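Local coordinates for putative amidohydrolase (Unidentified, PDB 3FEQ), which probably acts as a zinc-dependent prolidase of the amidohydrolase superfamily, cleaving dipeptides that end in proline, at residues G245-E250 / I359-G364; K303-L308 / F336-E341. One frame throughout, in Å; residues are numbered along the deposited sequence.

Contact 1 (G245-E250 / I359-G364)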
loop_
_atom_site.group_PDB
_atom_site.type_symbol
_atom_site.label_atom_id
_atom_site.label_comp_id
_atom_site.label_asym_id
_atom_site.label_seq_id
_atom_site.Cartn_x
_atom_site.Cartn_y
_atom_site.Cartn_z
ATOM N N GLY C 245 -1.003 36.653 -6.545
ATOM C CA GLY C 245 -2.270 36.851 -7.236
ATOM C C GLY C 245 -3.526 36.465 -6.472
ATOM O O GLY C 245 -4.561 36.213 -7.084
ATOM N N VAL C 246 -3.461 36.425 -5.144
ATOM C CA VAL C 246 -4.661 36.155 -4.360
ATOM C C VAL C 246 -5.552 37.386 -4.357
ATOM O O VAL C 246 -5.063 38.505 -4.375
ATOM C CB VAL C 246 -4.344 35.718 -2.924
ATOM C CG1 VAL C 246 -3.236 34.683 -2.929
ATOM C CG2 VAL C 246 -3.982 36.906 -2.061
ATOM N N ARG C 247 -6.860 37.173 -4.407
ATOM C CA ARG C 247 -7.792 38.259 -4.648
ATOM C C ARG C 247 -8.273 38.916 -3.352
ATOM O O ARG C 247 -8.433 40.134 -3.293
ATOM C CB ARG C 247 -8.973 37.763 -5.473
ATOM C CG ARG C 247 -9.932 38.858 -5.918
ATOM C CD ARG C 247 -10.857 38.368 -7.014
ATOM N NE ARG C 247 -12.015 39.236 -7.163
ATOM C CZ ARG C 247 -13.161 39.054 -6.524
ATOM N NH1 ARG C 247 -13.299 38.032 -5.689
ATOM N NH2 ARG C 247 -14.163 39.899 -6.704
ATOM N N THR C 248 -8.544 38.118 -2.325
ATOM C CA THR C 248 -8.965 38.683 -1.057
ATOM C C THR C 248 -8.070 38.208 0.068
ATOM O O THR C 248 -7.546 37.100 0.041
ATOM C CB THR C 248 -10.447 38.385 -0.723
ATOM O OG1 THR C 248 -10.543 37.156 0.004
ATOM C CG2 THR C 248 -11.284 38.291 -1.981
ATOM N N ILE C 249 -7.869 39.080 1.045
ATOM C CA ILE C 249 -6.989 38.802 2.167
ATOM C C ILE C 249 -7.851 38.815 3.398
ATOM O O ILE C 249 -8.681 39.702 3.555
ATOM C CB ILE C 249 -5.941 39.903 2.308
ATOM C CG1 ILE C 249 -4.948 39.840 1.147
ATOM C CG2 ILE C 249 -5.239 39.808 3.648
ATOM C CD1 ILE C 249 -4.005 38.644 1.188
ATOM N N GLU C 250 -7.706 37.792 4.234
ATOM C CA GLU C 250 -8.536 37.642 5.429
ATOM C C GLU C 250 -7.806 38.177 6.648
ATOM O O GLU C 250 -6.597 37.992 6.786
ATOM C CB GLU C 250 -8.937 36.177 5.639
ATOM C CG GLU C 250 -9.545 35.501 4.410
ATOM C CD GLU C 250 -10.770 36.233 3.864
ATOM O OE1 GLU C 250 -11.838 36.181 4.512
ATOM O OE2 GLU C 250 -10.679 36.830 2.765
ATOM N N ILE C 359 -17.074 41.035 -3.830
ATOM C CA ILE C 359 -16.159 40.004 -3.374
ATOM C C ILE C 359 -16.627 38.619 -3.836
ATOM O O ILE C 359 -15.858 37.887 -4.475
ATOM C CB ILE C 359 -16.015 40.042 -1.855
ATOM C CG1 ILE C 359 -15.133 41.219 -1.448
ATOM C CG2 ILE C 359 -15.467 38.715 -1.310
ATOM C CD1 ILE C 359 -15.038 41.410 0.038
ATOM N N VAL C 360 -17.901 38.301 -3.597
ATOM C CA VAL C 360 -18.454 37.043 -4.064
ATOM C C VAL C 360 -18.855 37.022 -5.540
ATOM O O VAL C 360 -19.550 36.086 -5.953
ATOM C CB VAL C 360 -19.623 36.518 -3.172
ATOM C CG1 VAL C 360 -19.156 36.331 -1.736
ATOM C CG2 VAL C 360 -20.830 37.447 -3.228
ATOM N N ASN C 361 -18.361 37.997 -6.327
ATOM C CA ASN C 361 -18.617 38.118 -7.788
ATOM C C ASN C 361 -20.085 38.192 -8.174
ATOM O O ASN C 361 -20.472 37.691 -9.226
ATOM C CB ASN C 361 -17.977 36.977 -8.591
ATOM C CG ASN C 361 -16.475 37.088 -8.679
ATOM O OD1 ASN C 361 -15.950 38.044 -9.243
ATOM N ND2 ASN C 361 -15.771 36.074 -8.178
ATOM N N MET C 362 -20.905 38.764 -7.304
ATOM C CA MET C 362 -22.332 38.833 -7.560
ATOM C C MET C 362 -22.759 40.287 -7.703
ATOM O O MET C 362 -23.857 40.663 -7.280
ATOM C CB MET C 362 -23.111 38.151 -6.436
ATOM C CG MET C 362 -23.083 36.632 -6.470
ATOM S SD MET C 362 -24.053 35.900 -7.814
ATOM C CE MET C 362 -25.136 34.774 -6.934
ATOM N N GLN C 363 -21.874 41.094 -8.298
ATOM C CA GLN C 363 -22.114 42.527 -8.485
ATOM C C GLN C 363 -23.364 42.726 -9.324
ATOM O O GLN C 363 -23.479 42.171 -10.401
ATOM C CB GLN C 363 -20.894 43.243 -9.093
ATOM C CG GLN C 363 -20.298 42.603 -10.366
ATOM C CD GLN C 363 -19.300 41.457 -10.094
ATOM O OE1 GLN C 363 -19.200 40.492 -10.873
ATOM N NE2 GLN C 363 -18.547 41.577 -9.004
ATOM N N GLY C 364 -24.362 43.397 -8.765
ATOM C CA GLY C 364 -25.624 43.569 -9.468
ATOM C C GLY C 364 -26.628 42.484 -9.156
ATOM O O GLY C 364 -27.820 42.656 -9.390
#
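Thr248 and Ile359 mark the closest backbone approach, with CA atoms 7.7 Å apart, where the strand 248-254 sets out and the helix 354-359 comes to its end. Arg247 carries the contact. With CG anti to the backbone N (chi1 -173°) and the chain extended, its guanidinium arrives at the helix C-terminus. There Arg247 NH1 donates to Ile359 O over 2.8 Å, an almost straight bond (170° at the hydrogen) that lies in the guanidinium plane and uses a carbonyl lone pair. NH2 adds a weak bond to the same oxygen and a hydrogen bond to Glu358 O. Asn361, whose positive phi closes the helix in a Schellman motif, places OD1 over one guanidinium face, 3.6 Å from Arg247 NH2, the amide and guanidinium planes 20° apart. The positive group would be favoured by the negative end of the helix. In the TIM barrel of this family the strand belongs to the parallel barrel sheet, between strands 228-234 and 269-271. Deeper in, Thr248 CG2 touches Ile359 CG2 at 4.3 Å. The hydroxyl of Thr248 turns to Glu250, donating from OG1 to OE2 at 2.8 Å; OE1 of that glutamate is hydrogen-bonded to zinc ligand His65.

Contact 2 (K303-L308 / F336-E341)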
loop_
_atom_site.group_PDB
_atom_site.type_symbol
_atom_site.label_atom_id
_atom_site.label_comp_id
_atom_site.label_asym_id
_atom_site.label_seq_id
_atom_site.Cartn_x
_atom_site.Cartn_y
_atom_site.Cartn_z
ATOM N N LYS C 303 -3.618 46.458 16.775
ATOM C CA LYS C 303 -3.514 47.075 15.460
ATOM C C LYS C 303 -4.774 46.893 14.618
ATOM O O LYS C 303 -4.876 47.440 13.519
ATOM C CB LYS C 303 -2.298 46.521 14.716
ATOM C CG LYS C 303 -1.131 47.483 14.626
ATOM C CD LYS C 303 -0.239 47.431 15.855
ATOM C CE LYS C 303 0.818 48.525 15.793
ATOM N NZ LYS C 303 1.851 48.362 16.846
ATOM N N GLY C 304 -5.732 46.135 15.142
ATOM C CA GLY C 304 -6.942 45.808 14.397
ATOM C C GLY C 304 -7.703 47.036 13.933
ATOM O O GLY C 304 -7.863 47.267 12.728
ATOM N N ARG C 305 -8.153 47.832 14.898
ATOM C CA ARG C 305 -8.884 49.066 14.626
ATOM C C ARG C 305 -8.040 49.991 13.744
ATOM O O ARG C 305 -8.515 50.530 12.741
ATOM C CB ARG C 305 -9.245 49.753 15.950
ATOM C CG ARG C 305 -10.515 50.579 15.904
ATOM C CD ARG C 305 -10.995 51.004 17.291
ATOM N NE ARG C 305 -11.933 50.048 17.884
ATOM C CZ ARG C 305 -13.244 50.022 17.644
ATOM N NH1 ARG C 305 -14.015 49.109 18.231
ATOM N NH2 ARG C 305 -13.786 50.898 16.806
ATOM N N GLU C 306 -6.767 50.122 14.100
ATOM C CA GLU C 306 -5.815 50.952 13.366
ATOM C C GLU C 306 -5.733 50.609 11.875
ATOM O O GLU C 306 -5.682 51.504 11.028
ATOM C CB GLU C 306 -4.430 50.833 14.013
ATOM C CG GLU C 306 -3.490 51.993 13.731
ATOM C CD GLU C 306 -2.068 51.739 14.219
ATOM O OE1 GLU C 306 -1.133 51.910 13.411
ATOM O OE2 GLU C 306 -1.879 51.380 15.399
ATOM N N SER C 307 -5.745 49.316 11.563
ATOM C CA SER C 307 -5.499 48.833 10.201
ATOM C C SER C 307 -6.595 49.296 9.257
ATOM O O SER C 307 -6.349 49.578 8.085
ATOM C CB SER C 307 -5.438 47.305 10.190
ATOM O OG SER C 307 -6.677 46.751 10.600
ATOM N N LEU C 308 -7.811 49.358 9.789
ATOM C CA LEU C 308 -8.967 49.854 9.066
ATOM C C LEU C 308 -8.646 51.175 8.387
ATOM O O LEU C 308 -8.895 51.348 7.192
ATOM C CB LEU C 308 -10.139 50.020 10.029
ATOM C CG LEU C 308 -11.211 48.928 10.011
ATOM C CD1 LEU C 308 -10.657 47.510 9.843
ATOM C CD2 LEU C 308 -12.081 49.032 11.252
ATOM N N PHE C 336 -20.541 45.402 12.738
ATOM C CA PHE C 336 -21.058 46.662 12.219
ATOM C C PHE C 336 -20.656 47.858 13.079
ATOM O O PHE C 336 -20.161 48.860 12.559
ATOM C CB PHE C 336 -22.578 46.614 12.114
ATOM C CG PHE C 336 -23.080 45.953 10.866
ATOM C CD1 PHE C 336 -22.780 46.473 9.611
ATOM C CD2 PHE C 336 -23.868 44.820 10.940
ATOM C CE1 PHE C 336 -23.251 45.851 8.445
ATOM C CE2 PHE C 336 -24.342 44.206 9.786
ATOM C CZ PHE C 336 -24.045 44.728 8.541
ATOM N N ARG C 337 -20.864 47.763 14.391
ATOM C CA ARG C 337 -20.543 48.886 15.269
ATOM C C ARG C 337 -19.047 49.190 15.312
ATOM O O ARG C 337 -18.642 50.343 15.210
ATOM C CB ARG C 337 -21.103 48.688 16.677
ATOM C CG ARG C 337 -21.432 50.003 17.399
ATOM C CD ARG C 337 -22.822 49.992 18.032
ATOM N NE ARG C 337 -22.739 49.657 19.446
ATOM C CZ ARG C 337 -22.720 48.418 19.935
ATOM N NH1 ARG C 337 -22.818 47.366 19.127
ATOM N NH2 ARG C 337 -22.615 48.231 21.246
ATOM N N ILE C 338 -18.235 48.144 15.410
ATOM C CA ILE C 338 -16.783 48.279 15.408
ATOM C C ILE C 338 -16.308 49.021 14.169
ATOM O O ILE C 338 -15.478 49.929 14.247
ATOM C CB ILE C 338 -16.108 46.905 15.493
ATOM C CG1 ILE C 338 -16.524 46.219 16.788
ATOM C CG2 ILE C 338 -14.607 47.031 15.452
ATOM C CD1 ILE C 338 -16.179 44.758 16.840
ATOM N N ARG C 339 -16.876 48.666 13.030
ATOM C CA ARG C 339 -16.475 49.291 11.787
ATOM C C ARG C 339 -17.036 50.699 11.625
ATOM O O ARG C 339 -16.381 51.570 11.050
ATOM C CB ARG C 339 -16.866 48.415 10.610
ATOM C CG ARG C 339 -16.120 47.133 10.599
ATOM C CD ARG C 339 -16.093 46.591 9.229
ATOM N NE ARG C 339 -15.553 45.248 9.213
ATOM C CZ ARG C 339 -14.998 44.702 8.145
ATOM N NH1 ARG C 339 -14.885 45.400 7.025
ATOM N NH2 ARG C 339 -14.563 43.458 8.198
ATOM N N ALA C 340 -18.241 50.914 12.146
ATOM C CA ALA C 340 -18.868 52.220 12.096
ATOM C C ALA C 340 -18.081 53.221 12.933
ATOM O O ALA C 340 -17.976 54.385 12.574
ATOM C CB ALA C 340 -20.290 52.136 12.576
ATOM N N GLU C 341 -17.491 52.754 14.023
ATOM C CA GLU C 341 -16.826 53.643 14.955
ATOM C C GLU C 341 -15.540 54.197 14.379
ATOM O O GLU C 341 -14.976 55.142 14.913
ATOM C CB GLU C 341 -16.521 52.925 16.264
ATOM C CG GLU C 341 -17.699 52.814 17.208
ATOM C CD GLU C 341 -17.423 51.865 18.359
ATOM O OE1 GLU C 341 -16.236 51.571 18.623
ATOM O OE2 GLU C 341 -18.392 51.410 19.000
#
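Charge comes first: in the modelled conformer of Arg305, one of two, the side chain reaches from the helix 302-314 to a salt bridge with Glu341, Arg305 NH2 lying 3.1 Å from Glu341 OE1, so the bridge may not be permanent. Arg305 NH1 is 3.3 Å from Glu341 OE1, and a single carboxylate oxygen thus faces both terminal nitrogens. The guanidinium and carboxylate planes are only 17° apart, yet OE1 approaches obliquely. The arginine starts with CG anti to its own N (chi1 -151°) and bends at chi3 (-91°), and the bend helps turn the guanidinium to the neighbouring helix. Arg305 NH2 is also 3.2 Å from Ile338 O. Both helices belong to those around the TIM barrel of the amidohydrolase family, so this contact joins two elements of the outer wall. Van der Waals packing adds to this. Ile338 CG2 sits over one face of the Arg305 guanidinium, 3.5 Å from Arg305 NH1, the two side chains crossing at about a right angle. Further along, Leu308 points toward the partner helix and brings CD2 to 4.4 Å from Arg339 CA. Leu274 of the helix 274-282 touches both Leu308 and Ile338, while the Arg339 side chain leads off to a salt bridge with Glu335.

How the contacts relate
The two contacts do not touch: their centres are about 20 Å apart and their nearest atoms about 8 Å. In sequence, contact 2 lies within the part of the chain that runs between the two segments of contact 1. Contact 1 lies nearer the middle of the chain, its centre about 11 Å from the chain centre against about 16 Å for contact 2. It also leads into the metal site, since the Thr248 side chain is about 10 Å from a bound zinc ion and the strand 248-254 carries the zinc ligand His251. Contact 2 joins two surrounding helices, with the Arg339 side chain about 12 Å from a zinc ion.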